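Local coordinates for YECBM32 (Yersinia enterocolitica, PDB 2JDA), which binds polygalacturonic acid, the backbone of pectin, in the periplasm through a family 32 carbohydrate-binding module of the F5/8 type C kind, at residues 27-32 against 126-131; 11-16 against 46-51; 58-63 against 130-135. All blocks are in the same frame, centred on the assembly; numbering follows the deposited sequence.

Interaction 1 (27-32 against 126-131); sequences ANIADG and SAINEI. With CA (calcium ion), chain C.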
ATOM      1  N   ALA A  27     -11.101   1.292   3.475  1.00  9.95           N
ATOM      2  CA  ALA A  27     -10.780   2.472   4.261  1.00 10.31           C
ATOM      3  C   ALA A  27      -9.898   2.174   5.466  1.00 10.68           C
ATOM      4  O   ALA A  27      -9.240   3.048   6.019  1.00 11.49           O
ATOM      5  CB  ALA A  27     -12.027   3.190   4.645  1.00 10.76           C
ATOM      6  N   ASN A  28      -9.916   0.928   5.923  1.00  9.97           N
ATOM      7  CA  ASN A  28      -9.075   0.508   7.039  1.00  9.94           C
ATOM      8  C   ASN A  28      -7.595   0.675   6.720  1.00  9.75           C
ATOM      9  O   ASN A  28      -6.765   0.613   7.618  1.00 10.82           O
ATOM     10  CB  ASN A  28      -9.308  -0.949   7.474  1.00  9.90           C
ATOM     11  CG  ASN A  28     -10.584  -1.220   8.270  1.00 10.41           C
ATOM     12  OD1 ASN A  28     -10.915  -2.426   8.527  1.00 14.86           O
ATOM     13  ND2 ASN A  28     -11.258  -0.212   8.659  1.00  9.21           N
ATOM     14  N   ILE A  29      -7.231   0.785   5.447  1.00 10.15           N
ATOM     15  CA  ILE A  29      -5.812   0.877   5.108  1.00 10.48           C
ATOM     16  C   ILE A  29      -5.264   2.253   5.395  1.00 10.88           C
ATOM     17  O   ILE A  29      -4.054   2.422   5.353  1.00 12.30           O
ATOM     18  CB  ILE A  29      -5.626   0.505   3.582  1.00 10.52           C
ATOM     19  CG1 ILE A  29      -4.253  -0.075   3.353  1.00 10.89           C
ATOM     20  CG2 ILE A  29      -5.884   1.686   2.667  1.00 10.49           C
ATOM     21  CD1 ILE A  29      -4.030  -0.557   1.927  1.00 11.45           C
ATOM     22  N   ALA A  30      -6.136   3.234   5.649  1.00 11.72           N
ATOM     23  CA  ALA A  30      -5.723   4.630   5.752  1.00 13.46           C
ATOM     24  C   ALA A  30      -6.351   5.362   6.928  1.00 14.38           C
ATOM     25  O   ALA A  30      -6.504   6.596   6.857  1.00 16.37           O
ATOM     26  CB  ALA A  30      -6.030   5.344   4.463  1.00 14.48           C
ATOM     27  N   ASP A  31      -6.700   4.618   7.984  1.00 13.78           N
ATOM     28  CA  ASP A  31      -7.437   5.197   9.128  1.00 15.09           C
ATOM     29  C   ASP A  31      -6.558   5.549  10.284  1.00 16.59           C
ATOM     30  O   ASP A  31      -7.059   6.005  11.323  1.00 19.41           O
ATOM     31  CB  ASP A  31      -8.582   4.287   9.576  1.00 14.16           C
ATOM     32  CG  ASP A  31      -8.143   2.938  10.015  1.00 13.04           C
ATOM     33  OD1 ASP A  31      -6.915   2.616  10.000  1.00 14.80           O
ATOM     34  OD2 ASP A  31      -8.962   2.138  10.498  1.00 15.99           O
ATOM     35  N   GLY A  32      -5.256   5.375  10.122  1.00 16.77           N
ATOM     36  CA  GLY A  32      -4.327   5.717  11.184  1.00 18.42           C
ATOM     37  C   GLY A  32      -4.276   4.737  12.322  1.00 19.04           C
ATOM     38  O   GLY A  32      -3.595   4.966  13.348  1.00 21.77           O
ATOM     39  N   SER A 126      -4.113 -10.899   0.616  1.00 10.40           N
ATOM     40  CA  SER A 126      -3.354  -9.669   0.713  1.00 10.85           C
ATOM     41  C   SER A 126      -3.934  -8.873   1.849  1.00 11.08           C
ATOM     42  O   SER A 126      -5.133  -8.597   1.840  1.00 13.66           O
ATOM     43  CB  SER A 126      -3.466  -8.869  -0.592  1.00 10.93           C
ATOM     44  OG  SER A 126      -2.911  -9.571  -1.710  1.00 11.38           O
ATOM     45  N   ALA A 127      -3.143  -8.519   2.851  1.00 10.65           N
ATOM     46  CA  ALA A 127      -3.685  -7.844   4.014  1.00 10.68           C
ATOM     47  C   ALA A 127      -2.703  -6.745   4.456  1.00 10.34           C
ATOM     48  O   ALA A 127      -1.526  -7.021   4.674  1.00 10.91           O
ATOM     49  CB  ALA A 127      -3.955  -8.853   5.145  1.00 10.96           C
ATOM     50  N   ILE A 128      -3.190  -5.528   4.574  1.00 10.42           N
ATOM     51  CA  ILE A 128      -2.379  -4.352   4.870  1.00  9.70           C
ATOM     52  C   ILE A 128      -3.021  -3.580   6.008  1.00 10.30           C
ATOM     53  O   ILE A 128      -4.160  -3.167   5.900  1.00 10.32           O
ATOM     54  CB  ILE A 128      -2.153  -3.473   3.617  1.00 11.08           C
ATOM     55  CG1 ILE A 128      -1.463  -4.279   2.512  1.00 11.72           C
ATOM     56  CG2 ILE A 128      -1.350  -2.285   3.995  1.00 10.92           C
ATOM     57  CD1 ILE A 128      -1.407  -3.592   1.111  1.00 11.73           C
ATOM     58  N   ASN A 129      -2.263  -3.384   7.087  1.00 10.57           N
ATOM     59  CA  ASN A 129      -2.784  -2.628   8.223  1.00 11.28           C
ATOM     60  C   ASN A 129      -2.865  -1.141   7.936  1.00 11.22           C
ATOM     61  O   ASN A 129      -3.830  -0.449   8.326  1.00 12.35           O
ATOM     62  CB  ASN A 129      -1.916  -2.839   9.463  1.00 11.76           C
ATOM     63  CG  ASN A 129      -1.861  -4.278   9.954  1.00 13.40           C
ATOM     64  OD1 ASN A 129      -2.747  -5.087   9.705  1.00 15.15           O
ATOM     65  ND2 ASN A 129      -0.754  -4.619  10.682  1.00 15.71           N
ATOM     66  N   GLU A 130      -1.840  -0.591   7.283  1.00 12.01           N
ATOM     67  CA  GLU A 130      -1.774   0.837   7.073  1.00 13.14           C
ATOM     68  C   GLU A 130      -0.814   1.139   5.916  1.00 12.10           C
ATOM     69  O   GLU A 130       0.160   0.434   5.635  1.00 12.07           O
ATOM     70  CB  GLU A 130      -1.263   1.507   8.352  1.00 14.31           C
ATOM     71  CG  GLU A 130      -1.681   2.921   8.521  1.00 20.75           C
ATOM     72  CD  GLU A 130      -3.172   3.174   8.768  1.00 17.17           C
ATOM     73  OE1 GLU A 130      -4.036   2.354   9.221  1.00 17.28           O
ATOM     74  OE2 GLU A 130      -3.483   4.260   8.387  1.00 20.89           O
ATOM     75  N   ILE A 131      -1.191   2.174   5.177  1.00 12.64           N
ATOM     76  CA  ILE A 131      -0.360   2.791   4.188  1.00 13.33           C
ATOM     77  C   ILE A 131      -0.425   4.285   4.389  1.00 13.52           C
ATOM     78  O   ILE A 131      -1.472   4.865   4.653  1.00 14.01           O
ATOM     79  CB  ILE A 131      -0.829   2.390   2.795  1.00 13.89           C
ATOM     80  CG1 ILE A 131       0.186   2.727   1.723  1.00 18.62           C
ATOM     81  CG2 ILE A 131      -2.117   2.965   2.496  1.00 17.07           C
ATOM     82  CD1 ILE A 131       0.186   1.596   0.650  1.00 23.14           C
TER
HETATM   83 CA    CA C1146      -5.606   0.522   9.589  1.00 11.95          CA

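Interaction 2 (11-16 against 46-51); sequences VAVTAS and VQLELD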
ATOM      1  N   VAL A  11      -7.922  10.998   0.621  1.00 16.00           N
ATOM      2  CA  VAL A  11      -9.355  11.354   0.716  1.00 16.79           C
ATOM      3  C   VAL A  11     -10.326  10.269   0.298  1.00 15.63           C
ATOM      4  O   VAL A  11     -11.489  10.298   0.674  1.00 16.72           O
ATOM      5  CB  VAL A  11      -9.714  12.613  -0.098  1.00 17.10           C
ATOM      6  CG1 VAL A  11      -8.954  13.782   0.431  1.00 19.35           C
ATOM      7  CG2 VAL A  11      -9.505  12.458  -1.600  1.00 16.60           C
ATOM      8  N   ALA A  12      -9.854   9.248  -0.390  1.00 14.61           N
ATOM      9  CA  ALA A  12     -10.744   8.197  -0.871  1.00 13.94           C
ATOM     10  C   ALA A  12      -9.909   6.964  -1.130  1.00 13.53           C
ATOM     11  O   ALA A  12      -8.795   7.070  -1.614  1.00 14.05           O
ATOM     12  CB  ALA A  12     -11.451   8.621  -2.096  1.00 14.62           C
ATOM     13  N   VAL A  13     -10.455   5.830  -0.758  1.00 10.93           N
ATOM     14  CA  VAL A  13      -9.833   4.538  -0.994  1.00 10.60           C
ATOM     15  C   VAL A  13     -10.852   3.672  -1.708  1.00 11.17           C
ATOM     16  O   VAL A  13     -12.042   3.659  -1.320  1.00 12.15           O
ATOM     17  CB  VAL A  13      -9.378   3.834   0.302  1.00 10.30           C
ATOM     18  CG1 VAL A  13      -8.732   2.475  -0.005  1.00 12.03           C
ATOM     19  CG2 VAL A  13      -8.468   4.705   1.088  1.00 11.35           C
ATOM     20  N   THR A  14     -10.409   2.939  -2.723  1.00  9.91           N
ATOM     21  CA  THR A  14     -11.239   1.955  -3.409  1.00 10.06           C
ATOM     22  C   THR A  14     -10.428   0.676  -3.502  1.00  9.80           C
ATOM     23  O   THR A  14      -9.199   0.688  -3.398  1.00  9.80           O
ATOM     24  CB  THR A  14     -11.713   2.428  -4.786  1.00 10.90           C
ATOM     25  OG1 THR A  14     -10.577   2.828  -5.570  1.00 11.92           O
ATOM     26  CG2 THR A  14     -12.613   3.612  -4.684  1.00 12.10           C
ATOM     27  N   ALA A  15     -11.087  -0.426  -3.766  1.00 10.26           N
ATOM     28  CA  ALA A  15     -10.390  -1.695  -3.918  1.00  9.87           C
ATOM     29  C   ALA A  15     -11.150  -2.679  -4.814  1.00  9.74           C
ATOM     30  O   ALA A  15     -12.361  -2.555  -5.025  1.00 10.50           O
ATOM     31  CB  ALA A  15     -10.115  -2.315  -2.560  1.00 10.20           C
ATOM     32  N   SER A  16     -10.426  -3.692  -5.293  1.00  9.26           N
ATOM     33  CA  SER A  16     -11.009  -4.752  -6.060  1.00 10.06           C
ATOM     34  C   SER A  16     -12.050  -5.534  -5.268  1.00 10.90           C
ATOM     35  O   SER A  16     -12.985  -6.061  -5.867  1.00 11.37           O
ATOM     36  CB  SER A  16      -9.922  -5.734  -6.483  1.00 10.84           C
ATOM     37  OG  SER A  16      -9.196  -6.220  -5.412  1.00 10.91           O
ATOM     38  N   VAL A  46      -5.726  -2.042  -4.390  1.00  8.97           N
ATOM     39  CA  VAL A  46      -6.239  -0.989  -3.517  1.00  9.09           C
ATOM     40  C   VAL A  46      -5.687   0.322  -4.030  1.00  8.95           C
ATOM     41  O   VAL A  46      -4.492   0.411  -4.381  1.00 10.04           O
ATOM     42  CB  VAL A  46      -5.897  -1.288  -2.046  1.00  9.10           C
ATOM     43  CG1 VAL A  46      -4.390  -1.370  -1.767  1.00 10.59           C
ATOM     44  CG2 VAL A  46      -6.563  -0.240  -1.136  1.00  9.55           C
ATOM     45  N   GLN A  47      -6.570   1.310  -4.139  1.00  9.36           N
ATOM     46  CA  GLN A  47      -6.258   2.584  -4.793  1.00  8.60           C
ATOM     47  C   GLN A  47      -6.525   3.725  -3.848  1.00  9.03           C
ATOM     48  O   GLN A  47      -7.572   3.814  -3.247  1.00 10.28           O
ATOM     49  CB  GLN A  47      -7.064   2.736  -6.065  1.00  9.96           C
ATOM     50  CG  GLN A  47      -6.873   4.047  -6.810  1.00 10.59           C
ATOM     51  CD  GLN A  47      -7.695   4.095  -8.069  1.00 11.24           C
ATOM     52  OE1 GLN A  47      -7.473   3.276  -8.953  1.00 13.63           O
ATOM     53  NE2 GLN A  47      -8.676   5.018  -8.145  1.00 14.31           N
ATOM     54  N   LEU A  48      -5.525   4.566  -3.688  1.00  9.85           N
ATOM     55  CA  LEU A  48      -5.497   5.710  -2.781  1.00  9.96           C
ATOM     56  C   LEU A  48      -5.627   6.968  -3.601  1.00 10.66           C
ATOM     57  O   LEU A  48      -4.799   7.205  -4.518  1.00 11.48           O
ATOM     58  CB  LEU A  48      -4.201   5.735  -1.992  1.00 10.97           C
ATOM     59  CG  LEU A  48      -3.799   4.442  -1.346  1.00 13.79           C
ATOM     60  CD1 LEU A  48      -2.409   4.565  -0.756  1.00 18.26           C
ATOM     61  CD2 LEU A  48      -4.804   3.982  -0.328  1.00 16.32           C
ATOM     62  N   GLU A  49      -6.653   7.760  -3.335  1.00 11.74           N
ATOM     63  CA  GLU A  49      -6.818   9.067  -3.976  1.00 12.90           C
ATOM     64  C   GLU A  49      -6.424  10.125  -2.992  1.00 12.36           C
ATOM     65  O   GLU A  49      -6.902  10.127  -1.854  1.00 13.67           O
ATOM     66  CB  GLU A  49      -8.279   9.285  -4.412  1.00 13.49           C
ATOM     67  CG  GLU A  49      -8.523  10.643  -5.073  1.00 14.63           C
ATOM     68  CD  GLU A  49      -9.972  10.865  -5.464  1.00 18.71           C
ATOM     69  OE1 GLU A  49     -10.703   9.855  -5.693  1.00 19.65           O
ATOM     70  OE2 GLU A  49     -10.334  12.074  -5.619  1.00 22.04           O
ATOM     71  N   LEU A  50      -5.504  10.989  -3.418  1.00 12.90           N
ATOM     72  CA  LEU A  50      -5.045  12.130  -2.620  1.00 13.59           C
ATOM     73  C   LEU A  50      -5.967  13.325  -2.852  1.00 15.27           C
ATOM     74  O   LEU A  50      -6.692  13.378  -3.834  1.00 14.91           O
ATOM     75  CB  LEU A  50      -3.601  12.485  -2.951  1.00 13.52           C
ATOM     76  CG  LEU A  50      -2.620  11.304  -2.905  1.00 14.66           C
ATOM     77  CD1 LEU A  50      -1.224  11.773  -3.229  1.00 14.81           C
ATOM     78  CD2 LEU A  50      -2.657  10.630  -1.550  1.00 16.94           C
ATOM     79  N   ASP A  51      -5.822  14.329  -1.997  1.00 18.84           N
ATOM     80  CA  ASP A  51      -6.676  15.526  -2.134  1.00 21.28           C
ATOM     81  C   ASP A  51      -6.407  16.297  -3.428  1.00 21.63           C
ATOM     82  O   ASP A  51      -7.298  16.899  -4.037  1.00 22.97           O
ATOM     83  CB  ASP A  51      -6.496  16.407  -0.882  1.00 22.26           C
ATOM     84  CG  ASP A  51      -5.078  16.960  -0.744  1.00 26.49           C
ATOM     85  OD1 ASP A  51      -4.080  16.176  -0.703  1.00 27.94           O
ATOM     86  OD2 ASP A  51      -4.885  18.214  -0.648  1.00 28.76           O
TER
HETATM   87  O   HOH W   1      -9.439   5.320  -4.971  1.00 13.86           O

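Interaction 3 (58-63 against 130-135); sequences NILIVP and EIAINS. With CA (calcium ion), chain C.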
ATOM      1  N   ASN A  58       7.711   9.121  -0.837  1.00 11.99           N
ATOM      2  CA  ASN A  58       7.828   7.837  -0.145  1.00 11.42           C
ATOM      3  C   ASN A  58       6.450   7.246   0.114  1.00 11.09           C
ATOM      4  O   ASN A  58       5.455   7.958   0.041  1.00 11.09           O
ATOM      5  CB  ASN A  58       8.675   7.901   1.122  1.00 11.92           C
ATOM      6  CG  ASN A  58       8.010   8.480   2.289  1.00 11.60           C
ATOM      7  OD1 ASN A  58       6.905   8.080   2.650  1.00 12.90           O
ATOM      8  ND2 ASN A  58       8.681   9.444   2.936  1.00 14.05           N
ATOM      9  N   ILE A  59       6.430   5.949   0.366  1.00 10.51           N
ATOM     10  CA  ILE A  59       5.233   5.253   0.821  1.00 10.98           C
ATOM     11  C   ILE A  59       5.629   4.429   2.038  1.00 11.37           C
ATOM     12  O   ILE A  59       6.561   3.635   1.985  1.00 12.58           O
ATOM     13  CB  ILE A  59       4.669   4.365  -0.291  1.00 13.05           C
ATOM     14  CG1 ILE A  59       4.190   5.198  -1.479  1.00 13.32           C
ATOM     15  CG2 ILE A  59       3.570   3.476   0.271  1.00 14.56           C
ATOM     16  CD1 ILE A  59       4.087   4.440  -2.833  1.00 15.40           C
ATOM     17  N   LEU A  60       4.884   4.595   3.118  1.00 10.91           N
ATOM     18  CA  LEU A  60       4.965   3.738   4.297  1.00 11.46           C
ATOM     19  C   LEU A  60       3.960   2.594   4.106  1.00 11.56           C
ATOM     20  O   LEU A  60       2.788   2.849   3.881  1.00 11.51           O
ATOM     21  CB  LEU A  60       4.626   4.534   5.556  1.00 12.29           C
ATOM     22  CG  LEU A  60       4.443   3.673   6.834  1.00 15.59           C
ATOM     23  CD1 LEU A  60       5.738   3.109   7.336  1.00 15.89           C
ATOM     24  CD2 LEU A  60       3.769   4.480   7.936  1.00 19.44           C
ATOM     25  N   ILE A  61       4.413   1.362   4.211  1.00 11.00           N
ATOM     26  CA  ILE A  61       3.568   0.178   4.154  1.00 11.20           C
ATOM     27  C   ILE A  61       3.757  -0.648   5.415  1.00 12.28           C
ATOM     28  O   ILE A  61       4.871  -0.919   5.852  1.00 12.48           O
ATOM     29  CB  ILE A  61       3.766  -0.626   2.839  1.00 12.24           C
ATOM     30  CG1 ILE A  61       2.709  -1.720   2.761  1.00 14.26           C
ATOM     31  CG2 ILE A  61       5.187  -1.175   2.693  1.00 13.74           C
ATOM     32  CD1 ILE A  61       2.672  -2.439   1.428  1.00 13.55           C
ATOM     33  N   VAL A  62       2.622  -1.003   6.022  1.00 12.00           N
ATOM     34  CA  VAL A  62       2.565  -1.775   7.259  1.00 11.91           C
ATOM     35  C   VAL A  62       1.728  -3.029   6.960  1.00 11.95           C
ATOM     36  O   VAL A  62       0.519  -3.040   7.171  1.00 12.50           O
ATOM     37  CB  VAL A  62       1.993  -0.930   8.402  1.00 12.77           C
ATOM     38  CG1 VAL A  62       2.078  -1.725   9.730  1.00 13.51           C
ATOM     39  CG2 VAL A  62       2.687   0.448   8.503  1.00 14.35           C
ATOM     40  N   PRO A  63       2.345  -4.064   6.434  1.00 11.20           N
ATOM     41  CA  PRO A  63       1.599  -5.266   6.088  1.00 11.63           C
ATOM     42  C   PRO A  63       1.205  -6.050   7.341  1.00 11.70           C
ATOM     43  O   PRO A  63       1.892  -5.991   8.359  1.00 14.06           O
ATOM     44  CB  PRO A  63       2.556  -6.025   5.165  1.00 13.82           C
ATOM     45  CG  PRO A  63       3.910  -5.612   5.626  1.00 12.19           C
ATOM     46  CD  PRO A  63       3.771  -4.184   6.036  1.00 13.05           C
ATOM     47  N   GLU A 130      -1.840  -0.591   7.283  1.00 12.01           N
ATOM     48  CA  GLU A 130      -1.774   0.837   7.073  1.00 13.14           C
ATOM     49  C   GLU A 130      -0.814   1.139   5.916  1.00 12.10           C
ATOM     50  O   GLU A 130       0.160   0.434   5.635  1.00 12.07           O
ATOM     51  CB  GLU A 130      -1.263   1.507   8.352  1.00 14.31           C
ATOM     52  CG  GLU A 130      -1.681   2.921   8.521  1.00 20.75           C
ATOM     53  CD  GLU A 130      -3.172   3.174   8.768  1.00 17.17           C
ATOM     54  OE1 GLU A 130      -4.036   2.354   9.221  1.00 17.28           O
ATOM     55  OE2 GLU A 130      -3.483   4.260   8.387  1.00 20.89           O
ATOM     56  N   ILE A 131      -1.191   2.174   5.177  1.00 12.64           N
ATOM     57  CA  ILE A 131      -0.360   2.791   4.188  1.00 13.33           C
ATOM     58  C   ILE A 131      -0.425   4.285   4.389  1.00 13.52           C
ATOM     59  O   ILE A 131      -1.472   4.865   4.653  1.00 14.01           O
ATOM     60  CB  ILE A 131      -0.829   2.390   2.795  1.00 13.89           C
ATOM     61  CG1 ILE A 131       0.186   2.727   1.723  1.00 18.62           C
ATOM     62  CG2 ILE A 131      -2.117   2.965   2.496  1.00 17.07           C
ATOM     63  CD1 ILE A 131       0.186   1.596   0.650  1.00 23.14           C
ATOM     64  N   ALA A 132       0.703   4.938   4.194  1.00 12.61           N
ATOM     65  CA  ALA A 132       0.728   6.409   4.211  1.00 12.55           C
ATOM     66  C   ALA A 132       1.665   6.892   3.093  1.00 11.82           C
ATOM     67  O   ALA A 132       2.593   6.167   2.693  1.00 13.35           O
ATOM     68  CB  ALA A 132       1.157   6.940   5.547  1.00 13.71           C
ATOM     69  N   ILE A 133       1.453   8.103   2.634  1.00 12.77           N
ATOM     70  CA  ILE A 133       2.218   8.680   1.528  1.00 12.88           C
ATOM     71  C   ILE A 133       2.999   9.879   2.102  1.00 13.21           C
ATOM     72  O   ILE A 133       2.457  10.706   2.811  1.00 14.08           O
ATOM     73  CB  ILE A 133       1.287   9.134   0.431  1.00 13.03           C
ATOM     74  CG1 ILE A 133       0.330   7.992  -0.039  1.00 18.10           C
ATOM     75  CG2 ILE A 133       2.064   9.820  -0.666  1.00 15.19           C
ATOM     76  CD1 ILE A 133       0.993   6.898  -0.529  1.00 21.13           C
ATOM     77  N   ASN A 134       4.277   9.938   1.798  1.00 12.45           N
ATOM     78  CA  ASN A 134       5.178  10.978   2.300  1.00 12.74           C
ATOM     79  C   ASN A 134       5.230  10.995   3.846  1.00 13.66           C
ATOM     80  O   ASN A 134       4.962  12.014   4.498  1.00 16.40           O
ATOM     81  CB  ASN A 134       4.741  12.330   1.759  1.00 12.37           C
ATOM     82  CG  ASN A 134       4.934  12.456   0.272  1.00 12.42           C
ATOM     83  OD1 ASN A 134       5.648  11.669  -0.357  1.00 12.88           O
ATOM     84  ND2 ASN A 134       4.315  13.492  -0.314  1.00 14.08           N
ATOM     85  N   SER A 135       5.556   9.822   4.407  1.00 14.45           N
ATOM     86  CA  SER A 135       5.657   9.625   5.840  1.00 15.89           C
ATOM     87  C   SER A 135       6.977  10.129   6.390  1.00 16.46           C
ATOM     88  O   SER A 135       8.013  10.018   5.768  1.00 17.37           O
ATOM     89  CB  SER A 135       5.547   8.146   6.088  1.00 15.31           C
ATOM     90  OG  SER A 135       5.722   7.777   7.442  1.00 17.56           O
TER
HETATM   91 CA    CA C1146      -5.606   0.522   9.589  1.00 11.95          CA

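Interaction 1 (27-32 against 126-131)
G32 N donates a 2.7 Å hydrogen bond to E130 OE2, its N-H arriving from above the carboxylate plane, 40° out of it. The other oxygen of the same group, E130 OE1, coordinates the calcium ion at 2.4 Å, and E130 thus divides its carboxylate between a backbone and a metal. The side chain reaches both by leaving the strand with CG anti to the backbone N and then bending at chi2 (68°), which swings its end back toward the loop 27-32. D31 takes the adjacent coordination position: its OD1 binds calcium at 2.5 Å, and the two carboxylates lie nearly coplanar, 3° apart. Their oxygens, D31 OD1 and E130 OE1, approach to 3.0 Å, a closeness that the shared cation makes tolerable. Two main-chain carbonyls, N28 O and N129 O, add neutral ligands from the two segments, and D33 and T36 complete the site. G32 suits the turn beside it, since its positive phi is easily adopted without a side chain.

Next to the metal site the loop is fastened by its backbone: I131 N donates to I29 O (2.9 Å), which the CA-H of E130 also approaches. I29 is the apolar anchor. Its CG1, anti to the backbone N, touches I128 CG2 at 3.7 Å and I131 CG2 at 3.8 Å, and CD1 also reaches I128 CG2; V46, L48 and W38 surround it further. A branched aliphatic residue fills this buried position well. A classic beta bulge sets N129 and E130 together opposite V62, and the corner of the chain there probably helps bring N129 O to the ion. With two carboxylates and several carbonyls around it, calcium probably offsets their mutual repulsion and holds the loop against the strand, a structural role consistent with the metal sites of related F5/8 type C modules.

Interaction 2 (11-16 against 46-51)
Strands 11-15 and 46-50 run antiparallel, their axes 4.6 Å apart at an angle of 163°, with A12-E49 and T14-Q47 as hydrogen-bonded pairs and V13-L48 and A15-V46 as non-hydrogen-bonded ones. At one end a classic beta bulge puts V11 and A12 together opposite E49: E49 O takes a 2.8 Å bond from V11 N and a weak one from A12 N.

V13, A15, V46 and L48 share the inward face. V13 spreads its two methyls over two neighbours: CG1, anti to the backbone N (chi1 180°), meets V46 CG2 at 3.7 Å, and CG2 lies beside L48 CD2 at 4.0 Å. Beta-branched valine suits both the extended backbone and this split contact, and small A15 fits where the strands close in, A15 CA and V46 CA being 4.2 Å apart.

T14 and Q47 lie side by side on the other face. T14 OG1 rests 3.5 Å from Q47 CB and shares a water with Q47 O, which that water reaches as a donor at 3.0 Å. Threonine and glutamine tolerate such a wet surface, and Q47 OE1 also bonds a glycerol. V11 CG1 packs on D51 CB, whose carboxylate turns to Q54.

Strand 10-15 is an outermost strand of the five-stranded antiparallel sheet; strand 44-50 lies between it and strand 112-120, which it joins by backbone hydrogen bonds of V46 with L115 and L48 with I113.

Interaction 3 (58-63 against 130-135)
The antiparallel ladder between I59-V62 and E130-I133 belongs to the second sheet of the jelly-roll beta-sandwich expected of an F5/8 type C module, and N58, N134 and S135 close one end of it. The N58 side chain is turned at chi1 (78°) so that CG sits between the backbone N and the carbonyl carbon, which swings the amide across to S135. There it makes a pair of hydrogen bonds. N58 OD1 accepts from S135 N at 2.8 Å, the donor tilted 15° from the carbonyl plane, while N58 ND2 donates to S135 O at 3.0 Å, in that carbonyl's plane and on a lone pair. Asparagine suits this task because one flat group offers both an acceptor and a donor to the same residue. N134 has a positive phi, a conformation asparagine adopts more readily than most residues; its OD1 is held chiefly by E57 N and accepts only weakly from N58 N.

Along the ladder, L60 and A132 form a hydrogen-bonded pair, with A132 N meeting L60 O in the carbonyl plane on a lone pair. A132 CB lies 4.2 Å from L60 CB, the small alanine letting leucine sit close, and L60 CB also packs against S135 CB at 3.8 Å. V62 and E130 run alongside each other, CB to CB, before the glutamate leaves for the metal.

The opposite face is isoleucine throughout. I59 parts its branches: CG2 lies against I131 CG1 at 3.8 Å, while CG1 extends to I133. These chains point the same way into the core, where L48, I113 and L115 of the other sheet meet them. I133 bends at chi2 (-60°), bringing its CD1 to 3.7 Å from I59 CG1.

Interactions 1 and 3 meet on strand 125-133: they share E130 and I131, lie about 9 Å apart between centres, and both reach the calcium ion through E130, while loop 27-32 adds its own ligands in interaction 1 and strand 53-63 pairs with the glutamate's strand. Interaction 2 belongs to the other sheet, with its centre about 11 Å from interaction 1 and 13 Å from interaction 3. L48 joins all three, its CD1 lying 3.6 Å from I131 CG2. Along the chain, the segments of interactions 1 and 2 alternate, whereas interaction 2 closes before interaction 3 opens. The two sheets of the sandwich are thus tied through one hydrophobic core, with the metal-bound loop 27-32 packed against both.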